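Long-range contacts in decapping and exoribonuclease protein 1 (Kluyveromyces lactis, PDB 4GPS), which hydrolyses the NAD cap from NAD-capped RNAs and combines RNA decapping with 5'-3' exoribonuclease activity: residues Val89-Ile95 and Trp103-Lys109; Arg108-Leu112 and Met281-Thr286; Thr292-Ser296 and Met314-Thr318. One frame throughout, in Å; residues are numbered along the deposited sequence.

Overall arrangement
The three contacts run from the periphery of the nuclease fold into its active centre. The centre of contact 1 lies about 19 Å from the centre of the chain; this contact is partly buried and rich in side-chain hydrogen bonds centred on two asparagines. Contact 2, partly buried as well, shares Arg-108 and Lys-109 with it, but relies on two backbone bonds to the strand that carries Asp-282. Contact 3 is buried, its centre about 8 Å from that of the chain, and sets a helix against a strand through side chains alone. Contacts 2 and 3 touch directly: Asp-282 OD2 lies 2.9 Å from Ile-294 N, probably a hydrogen bond, which links their neighbouring strands at the metal site.

Contact 1: residues Val89-Ile95 and Trp103-Lys109; sequences VHNCSYI and WNEASRK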
loop_
_atom_site.group_PDB
_atom_site.type_symbol
_atom_site.label_atom_id
_atom_site.label_comp_id
_atom_site.label_asym_id
_atom_site.label_seq_id
_atom_site.Cartn_x
_atom_site.Cartn_y
_atom_site.Cartn_z
ATOM N N VAL A 89 -5.422 2.816 14.626
ATOM C CA VAL A 89 -5.301 3.530 15.893
ATOM C C VAL A 89 -5.857 4.965 15.808
ATOM O O VAL A 89 -6.196 5.546 16.818
ATOM C CB VAL A 89 -3.819 3.544 16.389
ATOM C CG1 VAL A 89 -3.322 2.099 16.622
ATOM C CG2 VAL A 89 -2.932 4.244 15.366
ATOM N N HIS A 90 -5.938 5.537 14.611
ATOM C CA HIS A 90 -6.503 6.885 14.421
ATOM C C HIS A 90 -6.933 6.959 12.961
ATOM O O HIS A 90 -6.531 6.122 12.153
ATOM C CB HIS A 90 -5.451 7.979 14.631
ATOM C CG HIS A 90 -5.048 8.180 16.055
ATOM N ND1 HIS A 90 -5.845 8.837 16.968
ATOM C CD2 HIS A 90 -3.931 7.807 16.727
ATOM C CE1 HIS A 90 -5.235 8.862 18.139
ATOM N NE2 HIS A 90 -4.072 8.244 18.020
ATOM N N ASN A 91 -7.769 7.940 12.640
ATOM C CA ASN A 91 -8.142 8.186 11.277
ATOM C C ASN A 91 -8.406 9.674 11.210
ATOM O O ASN A 91 -8.558 10.311 12.243
ATOM C CB ASN A 91 -9.358 7.370 10.845
ATOM C CG ASN A 91 -10.559 7.645 11.671
ATOM O OD1 ASN A 91 -11.096 8.751 11.663
ATOM N ND2 ASN A 91 -11.012 6.631 12.391
ATOM N N CYS A 92 -8.387 10.250 10.012
ATOM C CA CYS A 92 -8.649 11.669 9.895
ATOM C C CYS A 92 -8.947 12.075 8.481
ATOM O O CYS A 92 -8.465 11.462 7.533
ATOM C CB CYS A 92 -7.476 12.496 10.405
ATOM S SG CYS A 92 -5.988 12.304 9.445
ATOM N N SER A 93 -9.784 13.093 8.347
ATOM C CA SER A 93 -10.106 13.611 7.040
ATOM C C SER A 93 -9.405 14.964 6.954
ATOM O O SER A 93 -9.350 15.740 7.916
ATOM C CB SER A 93 -11.620 13.723 6.836
ATOM O OG SER A 93 -12.255 14.232 7.977
ATOM N N TYR A 94 -8.806 15.202 5.806
ATOM C CA TYR A 94 -8.073 16.411 5.591
ATOM C C TYR A 94 -8.819 17.243 4.553
ATOM O O TYR A 94 -8.865 16.869 3.380
ATOM C CB TYR A 94 -6.657 16.027 5.132
ATOM C CG TYR A 94 -5.831 17.157 4.562
ATOM C CD1 TYR A 94 -5.976 18.467 5.031
ATOM C CD2 TYR A 94 -4.870 16.913 3.581
ATOM C CE1 TYR A 94 -5.194 19.496 4.542
ATOM C CE2 TYR A 94 -4.078 17.936 3.091
ATOM C CZ TYR A 94 -4.245 19.222 3.581
ATOM O OH TYR A 94 -3.425 20.225 3.137
ATOM N N ILE A 95 -9.426 18.347 4.994
ATOM C CA ILE A 95 -10.166 19.248 4.088
ATOM C C ILE A 95 -9.094 20.198 3.542
ATOM O O ILE A 95 -8.651 21.095 4.253
ATOM C CB ILE A 95 -11.243 20.096 4.854
ATOM C CG1 ILE A 95 -11.624 19.419 6.185
ATOM C CG2 ILE A 95 -12.480 20.299 3.962
ATOM C CD1 ILE A 95 -12.293 18.068 6.031
ATOM N N TRP A 103 -9.932 14.741 13.261
ATOM C CA TRP A 103 -9.573 13.423 13.742
ATOM C C TRP A 103 -10.699 12.549 14.254
ATOM O O TRP A 103 -11.670 13.032 14.842
ATOM C CB TRP A 103 -8.533 13.513 14.869
ATOM C CG TRP A 103 -7.220 14.078 14.438
ATOM C CD1 TRP A 103 -6.883 15.391 14.371
ATOM C CD2 TRP A 103 -6.089 13.341 13.953
ATOM N NE1 TRP A 103 -5.608 15.523 13.879
ATOM C CE2 TRP A 103 -5.099 14.279 13.615
ATOM C CE3 TRP A 103 -5.823 11.976 13.772
ATOM C CZ2 TRP A 103 -3.854 13.900 13.099
ATOM C CZ3 TRP A 103 -4.604 11.599 13.264
ATOM C CH2 TRP A 103 -3.625 12.560 12.935
ATOM N N ASN A 104 -10.538 11.249 14.009
ATOM C CA ASN A 104 -11.430 10.221 14.491
ATOM C C ASN A 104 -12.938 10.479 14.450
ATOM O O ASN A 104 -13.513 10.552 13.370
ATOM C CB ASN A 104 -10.947 9.839 15.905
ATOM C CG ASN A 104 -9.485 9.390 15.900
ATOM O OD1 ASN A 104 -9.102 8.508 15.117
ATOM N ND2 ASN A 104 -8.665 9.991 16.748
ATOM N N GLU A 105 -13.578 10.602 15.611
ATOM C CA GLU A 105 -15.034 10.831 15.664
ATOM C C GLU A 105 -15.445 12.107 14.920
ATOM O O GLU A 105 -16.614 12.302 14.609
ATOM C CB GLU A 105 -15.530 10.895 17.124
ATOM C CG GLU A 105 -14.766 11.893 17.996
ATOM C CD GLU A 105 -15.362 12.053 19.400
ATOM O OE1 GLU A 105 -16.112 13.033 19.640
ATOM O OE2 GLU A 105 -15.082 11.193 20.269
ATOM N N ALA A 106 -14.474 12.957 14.612
ATOM C CA ALA A 106 -14.760 14.188 13.894
ATOM C C ALA A 106 -14.551 14.061 12.393
ATOM O O ALA A 106 -14.995 14.937 11.644
ATOM C CB ALA A 106 -13.887 15.336 14.431
ATOM N N SER A 107 -13.874 12.995 11.946
ATOM C CA SER A 107 -13.616 12.825 10.511
ATOM C C SER A 107 -14.855 12.390 9.716
ATOM O O SER A 107 -15.815 11.804 10.259
ATOM C CB SER A 107 -12.496 11.812 10.284
ATOM O OG SER A 107 -12.933 10.499 10.608
ATOM N N ARG A 108 -14.828 12.706 8.428
ATOM C CA ARG A 108 -15.922 12.343 7.527
ATOM C C ARG A 108 -15.407 11.201 6.666
ATOM O O ARG A 108 -14.439 11.362 5.924
ATOM C CB ARG A 108 -16.316 13.528 6.629
ATOM C CG ARG A 108 -16.714 14.767 7.420
ATOM C CD ARG A 108 -16.541 16.018 6.585
ATOM N NE ARG A 108 -16.364 17.198 7.424
ATOM C CZ ARG A 108 -15.738 18.302 7.021
ATOM N NH1 ARG A 108 -15.238 18.361 5.788
ATOM N NH2 ARG A 108 -15.599 19.340 7.846
ATOM N N LYS A 109 -16.048 10.046 6.777
ATOM C CA LYS A 109 -15.629 8.875 6.022
ATOM C C LYS A 109 -16.288 8.871 4.650
ATOM O O LYS A 109 -17.495 8.967 4.545
ATOM C CB LYS A 109 -16.007 7.602 6.786
ATOM C CG LYS A 109 -16.102 7.752 8.312
ATOM C CD LYS A 109 -14.748 7.782 8.978
ATOM C CE LYS A 109 -14.860 7.530 10.486
ATOM N NZ LYS A 109 -15.342 8.690 11.295
HETATM O O HOH W 1 -13.764 7.207 13.657
#
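The hairpin of strands 86-95 and 100-103 sets Cys-92 against Trp-103 as an antiparallel non-hydrogen-bonded pair, their CA atoms 4.3 Å apart. Cys-92 lies over one face of the indole: its SG sits 4.2 Å from the centroid of the six-membered ring of Trp-103 and 13° off the normal, a sulfur-aromatic contact. The same indole turns an edge toward the face of His-90, with planes at 84°, and Arg-166 adds a cation-pi contact. Next to Trp-103, Asn-104 uses both ends of its amide. Asn-104 ND2 donates to His-90 ND1 (3.1 Å), lying in the imidazole plane, while Asn-104 OD1 accepts from Asn-91 N at 2.9 Å. Asn-104 N in turn reaches Asn-91 O at 2.8 Å. On its other edge strand 86-95 pairs with strand 259-268, where Val-89 and His-90 together face Ile-264 in a classic beta bulge. A leucine at Asn-104 is likely to leave His-90 ND1 and Asn-91 N without these partners and the imidazole freer to turn. Asn-91, its CG between the backbone N and carbonyl carbon (chi1 59°), brings OD1 to 2.7 Å from Ser-107 OG. Farther along, Arg-108 N donates to Ser-93 OG over 3.0 Å, while Asn-91 ND2 binds Glu-88 and a water.

Contact 2: residues Arg108-Leu112 and Met281-Thr286; sequences RKPRL and MDSINT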
loop_
_atom_site.group_PDB
_atom_site.type_symbol
_atom_site.label_atom_id
_atom_site.label_comp_id
_atom_site.label_asym_id
_atom_site.label_seq_id
_atom_site.Cartn_x
_atom_site.Cartn_y
_atom_site.Cartn_z
ATOM N N ARG A 108 -14.828 12.706 8.428
ATOM C CA ARG A 108 -15.922 12.343 7.527
ATOM C C ARG A 108 -15.407 11.201 6.666
ATOM O O ARG A 108 -14.439 11.362 5.924
ATOM C CB ARG A 108 -16.316 13.528 6.629
ATOM C CG ARG A 108 -16.714 14.767 7.420
ATOM C CD ARG A 108 -16.541 16.018 6.585
ATOM N NE ARG A 108 -16.364 17.198 7.424
ATOM C CZ ARG A 108 -15.738 18.302 7.021
ATOM N NH1 ARG A 108 -15.238 18.361 5.788
ATOM N NH2 ARG A 108 -15.599 19.340 7.846
ATOM N N LYS A 109 -16.048 10.046 6.777
ATOM C CA LYS A 109 -15.629 8.875 6.022
ATOM C C LYS A 109 -16.288 8.871 4.650
ATOM O O LYS A 109 -17.495 8.967 4.545
ATOM C CB LYS A 109 -16.007 7.602 6.786
ATOM C CG LYS A 109 -16.102 7.752 8.312
ATOM C CD LYS A 109 -14.748 7.782 8.978
ATOM C CE LYS A 109 -14.860 7.530 10.486
ATOM N NZ LYS A 109 -15.342 8.690 11.295
ATOM N N PRO A 110 -15.496 8.766 3.577
ATOM C CA PRO A 110 -16.097 8.752 2.232
ATOM C C PRO A 110 -16.970 7.491 2.115
ATOM O O PRO A 110 -16.512 6.369 2.372
ATOM C CB PRO A 110 -14.882 8.703 1.282
ATOM C CG PRO A 110 -13.756 9.198 2.113
ATOM C CD PRO A 110 -14.038 8.620 3.505
ATOM N N ARG A 111 -18.225 7.673 1.727
ATOM C CA ARG A 111 -19.123 6.547 1.614
ATOM C C ARG A 111 -19.163 5.971 0.215
ATOM O O ARG A 111 -19.278 6.687 -0.760
ATOM C CB ARG A 111 -20.544 6.964 2.048
ATOM C CG ARG A 111 -20.636 7.456 3.497
ATOM C CD ARG A 111 -21.873 8.355 3.747
ATOM N NE ARG A 111 -23.133 7.645 3.514
ATOM C CZ ARG A 111 -23.733 6.827 4.379
ATOM N NH1 ARG A 111 -23.214 6.587 5.582
ATOM N NH2 ARG A 111 -24.860 6.223 4.026
ATOM N N LEU A 112 -19.031 4.662 0.127
ATOM C CA LEU A 112 -19.141 3.974 -1.146
ATOM C C LEU A 112 -20.650 4.050 -1.417
ATOM O O LEU A 112 -21.468 3.778 -0.514
ATOM C CB LEU A 112 -18.719 2.512 -0.977
ATOM C CG LEU A 112 -18.690 1.658 -2.236
ATOM C CD1 LEU A 112 -17.573 2.150 -3.186
ATOM C CD2 LEU A 112 -18.470 0.202 -1.849
ATOM N N MET A 281 -7.673 5.943 2.384
ATOM C CA MET A 281 -8.770 5.022 2.093
ATOM C C MET A 281 -9.743 5.747 1.187
ATOM O O MET A 281 -10.160 6.865 1.489
ATOM C CB MET A 281 -9.494 4.621 3.375
ATOM C CG MET A 281 -8.556 4.093 4.458
ATOM S SD MET A 281 -7.864 2.387 4.153
ATOM C CE MET A 281 -6.417 2.790 3.245
ATOM N N ASP A 282 -10.105 5.109 0.076
ATOM C CA ASP A 282 -11.029 5.688 -0.875
ATOM C C ASP A 282 -12.437 5.745 -0.361
ATOM O O ASP A 282 -13.161 6.696 -0.641
ATOM C CB ASP A 282 -11.073 4.884 -2.169
ATOM C CG ASP A 282 -9.753 4.812 -2.864
ATOM O OD1 ASP A 282 -8.973 5.789 -2.794
ATOM O OD2 ASP A 282 -9.515 3.760 -3.492
ATOM N N SER A 283 -12.837 4.738 0.403
ATOM C CA SER A 283 -14.207 4.732 0.872
ATOM C C SER A 283 -14.490 3.643 1.850
ATOM O O SER A 283 -13.650 2.768 2.092
ATOM C CB SER A 283 -15.141 4.496 -0.310
ATOM O OG SER A 283 -15.026 3.142 -0.776
ATOM N N ILE A 284 -15.700 3.696 2.400
ATOM C CA ILE A 284 -16.179 2.659 3.309
ATOM C C ILE A 284 -17.436 2.074 2.695
ATOM O O ILE A 284 -18.244 2.800 2.111
ATOM C CB ILE A 284 -16.621 3.157 4.687
ATOM C CG1 ILE A 284 -15.451 3.780 5.439
ATOM C CG2 ILE A 284 -17.102 1.964 5.513
ATOM C CD1 ILE A 284 -15.183 5.220 5.069
ATOM N N ASN A 285 -17.568 0.756 2.795
ATOM C CA ASN A 285 -18.760 0.063 2.339
ATOM C C ASN A 285 -19.661 0.156 3.588
ATOM O O ASN A 285 -19.419 -0.533 4.603
ATOM C CB ASN A 285 -18.445 -1.401 2.030
ATOM C CG ASN A 285 -19.673 -2.174 1.626
ATOM O OD1 ASN A 285 -20.753 -2.020 2.218
ATOM N ND2 ASN A 285 -19.526 -3.014 0.614
ATOM N N THR A 286 -20.668 1.025 3.540
ATOM C CA THR A 286 -21.550 1.217 4.692
ATOM C C THR A 286 -22.345 -0.023 5.173
ATOM O O THR A 286 -22.679 -0.135 6.358
ATOM C CB THR A 286 -22.490 2.368 4.411
ATOM O OG1 THR A 286 -23.031 2.206 3.095
ATOM C CG2 THR A 286 -21.740 3.698 4.496
#
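Pro-110 and Arg-111 pass segment 281-286 at a slant, the end-to-end directions of 109-112 and 281-286 being 69° apart, and a single bridge forms between Arg-111 and Ile-284. Two backbone bonds define it. Ile-284 N donates to Pro-110 O over 2.8 Å, almost in line with the carbonyl (C=O...N angle 167°), and Leu-112 N donates to Ile-284 O, also over 2.8 Å. Pro-110 O has a further neighbour in Ser-283 CA, 3.2 Å away, a CA-H...O contact. The bridge takes over an edge that strand 259-268 occupies a little earlier, where Met-281 pairs with Tyr-261; Ser-283 meanwhile pairs with Thr-292 of the adjoining strand.

Among the side chains, Pro-110 lays its CB against Asp-282 O at 3.3 Å. Leu-112 has CG anti to the backbone N (chi1 -176°), an arrangement that spreads its two methyls along the strand: CD1 comes to 3.6 Å from Ser-283 OG, a hydroxyl bonded to Thr-292 O, and CD2 reaches Asn-285 CB at 4.2 Å. Cys-117 and Ile-120 of helix 114-122 also pack on this leucine. Arg-111 lies roughly perpendicular to Thr-286, and Thr-286 CG2 rests over one guanidinium face, 3.4 Å from Arg-111 NH1, offset toward its rim; NE forms a long, weak ion pair with Glu-248.

The polar grip across the two segments is thus wholly main-chain, and the flanking side chains add van der Waals contacts, several of them carbon against polar groups. The CA-CB bond of Asp-282 points away from the loop, and its OD2 accepts from Ile-294 N; the two backbone bonds therefore fix the strand next to this metal ligand, whose carboxylate takes no bond from segment 108-112.

Contact 3: residues Thr292-Ser296 and Met314-Thr318; sequences TEIKS and MWIQT
Gln-317 reaches from helix 305-319 toward strand 290-297 and brings its amide up to both Glu-293 and Lys-295. The segment axes run nearly antiparallel, at 160° and 10.9 Å apart, so the side chains must span the separation. Gln-317 does so by swinging CG to the side opposite its N (chi1 170°) and extending the chain beyond it, meeting both strand residues from the opposite direction. Its CD lies 3.8 Å from Glu-293 OE1 and 3.7 Å from Lys-295 NZ, and the amide plane is turned 77° from the carboxylate of Glu-293.

The closely packed part is the buried end around Glu-293. Thr-318 CG2 approaches Glu-293 OE2 to 3.5 Å as the two side chains run alongside each other in opposing senses, and the same oxygen is gripped by a salt bridge to Arg-182 NH1 and a weak hydrogen bond to Ser-324 OG. The other end is looser: Lys-295 is partly exposed, and its CG meets Met-314 CE at 3.9 Å, an apolar touch by the methyl that ends the Met-314 side chain.

Glu-293 and Ile-294 bind the divalent metal together with Asp-282 and Glu-243, whereas Lys-295 and Gln-317 probably contact substrate, as in relatives. A citrate, probably from the crystallisation liquor, has its nearest atom about 4 Å from the Gln-317 side chain, consistent with a pocket here. Asp-282 followed by Glu-293, one intervening residue and Lys-295 is the signature of the PD-(D/E)XK nuclease active site, here faced by the helix that links two parallel strands, 290-297 and 325-331.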
loop_
_atom_site.group_PDB
_atom_site.type_symbol
_atom_site.label_atom_id
_atom_site.label_comp_id
_atom_site.label_asym_id
_atom_site.label_seq_id
_atom_site.Cartn_x
_atom_site.Cartn_y
_atom_site.Cartn_z
ATOM N N THR A 292 -12.999 0.042 1.570
ATOM C CA THR A 292 -13.031 -0.513 0.217
ATOM C C THR A 292 -12.126 0.349 -0.696
ATOM O O THR A 292 -12.387 1.535 -0.924
ATOM C CB THR A 292 -14.490 -0.521 -0.290
ATOM O OG1 THR A 292 -15.265 -1.343 0.595
ATOM C CG2 THR A 292 -14.584 -1.055 -1.754
ATOM N N GLU A 293 -11.040 -0.257 -1.173
ATOM C CA GLU A 293 -10.061 0.411 -2.020
ATOM C C GLU A 293 -10.429 0.107 -3.474
ATOM O O GLU A 293 -10.569 -1.055 -3.881
ATOM C CB GLU A 293 -8.647 -0.085 -1.678
ATOM C CG GLU A 293 -8.406 -0.137 -0.168
ATOM C CD GLU A 293 -6.978 0.152 0.231
ATOM O OE1 GLU A 293 -6.428 1.155 -0.258
ATOM O OE2 GLU A 293 -6.409 -0.607 1.040
ATOM N N ILE A 294 -10.608 1.185 -4.224
ATOM C CA ILE A 294 -11.025 1.169 -5.611
ATOM C C ILE A 294 -9.851 1.180 -6.602
ATOM O O ILE A 294 -8.944 2.014 -6.516
ATOM C CB ILE A 294 -11.947 2.383 -5.839
ATOM C CG1 ILE A 294 -13.111 2.278 -4.842
ATOM C CG2 ILE A 294 -12.409 2.473 -7.314
ATOM C CD1 ILE A 294 -14.074 3.404 -4.914
ATOM N N LYS A 295 -9.875 0.226 -7.527
ATOM C CA LYS A 295 -8.828 0.104 -8.547
ATOM C C LYS A 295 -9.466 0.086 -9.939
ATOM O O LYS A 295 -10.513 -0.551 -10.163
ATOM C CB LYS A 295 -8.002 -1.183 -8.341
ATOM C CG LYS A 295 -7.161 -1.212 -7.081
ATOM C CD LYS A 295 -6.030 -0.180 -7.136
ATOM C CE LYS A 295 -5.205 -0.215 -5.893
ATOM N NZ LYS A 295 -4.127 0.790 -5.917
ATOM N N SER A 296 -8.835 0.812 -10.850
ATOM C CA SER A 296 -9.261 0.894 -12.237
ATOM C C SER A 296 -8.362 -0.070 -13.022
ATOM O O SER A 296 -7.147 -0.026 -12.892
ATOM C CB SER A 296 -9.062 2.318 -12.744
ATOM O OG SER A 296 -9.383 2.419 -14.114
ATOM N N MET A 314 -1.337 -4.855 -5.184
ATOM C CA MET A 314 -2.711 -4.741 -4.698
ATOM C C MET A 314 -2.830 -5.595 -3.414
ATOM O O MET A 314 -3.349 -5.158 -2.378
ATOM C CB MET A 314 -3.621 -5.307 -5.788
ATOM C CG MET A 314 -4.951 -4.727 -5.933
ATOM S SD MET A 314 -5.741 -5.304 -7.478
ATOM C CE MET A 314 -5.043 -4.111 -8.687
ATOM N N TRP A 315 -2.371 -6.836 -3.515
ATOM C CA TRP A 315 -2.390 -7.730 -2.391
ATOM C C TRP A 315 -1.585 -7.118 -1.233
ATOM O O TRP A 315 -2.077 -7.086 -0.109
ATOM C CB TRP A 315 -1.779 -9.076 -2.793
ATOM C CG TRP A 315 -1.615 -10.028 -1.635
ATOM C CD1 TRP A 315 -2.596 -10.798 -1.047
ATOM C CD2 TRP A 315 -0.428 -10.248 -0.876
ATOM N NE1 TRP A 315 -2.089 -11.468 0.027
ATOM C CE2 TRP A 315 -0.760 -11.155 0.162
ATOM C CE3 TRP A 315 0.890 -9.763 -0.961
ATOM C CZ2 TRP A 315 0.184 -11.593 1.108
ATOM C CZ3 TRP A 315 1.830 -10.198 -0.014
ATOM C CH2 TRP A 315 1.466 -11.103 1.004
ATOM N N ILE A 316 -0.356 -6.644 -1.484
ATOM C CA ILE A 316 0.446 -6.069 -0.395
ATOM C C ILE A 316 -0.280 -4.876 0.189
ATOM O O ILE A 316 -0.299 -4.687 1.399
ATOM C CB ILE A 316 1.789 -5.561 -0.867
ATOM C CG1 ILE A 316 2.600 -6.722 -1.444
ATOM C CG2 ILE A 316 2.526 -4.881 0.298
ATOM C CD1 ILE A 316 3.768 -6.261 -2.267
ATOM N N GLN A 317 -0.893 -4.088 -0.688
ATOM C CA GLN A 317 -1.617 -2.894 -0.270
ATOM C C GLN A 317 -2.744 -3.163 0.730
ATOM O O GLN A 317 -2.818 -2.517 1.772
ATOM C CB GLN A 317 -2.142 -2.159 -1.497
ATOM C CG GLN A 317 -3.090 -1.057 -1.205
ATOM C CD GLN A 317 -3.797 -0.549 -2.462
ATOM O OE1 GLN A 317 -4.763 0.204 -2.375
ATOM N NE2 GLN A 317 -3.314 -0.955 -3.626
ATOM N N THR A 318 -3.614 -4.119 0.452
ATOM C CA THR A 318 -4.686 -4.368 1.394
ATOM C C THR A 318 -4.225 -5.237 2.542
ATOM O O THR A 318 -4.690 -5.073 3.680
ATOM C CB THR A 318 -5.922 -4.985 0.727
ATOM O OG1 THR A 318 -5.544 -6.100 -0.064
ATOM C CG2 THR A 318 -6.615 -3.938 -0.159
#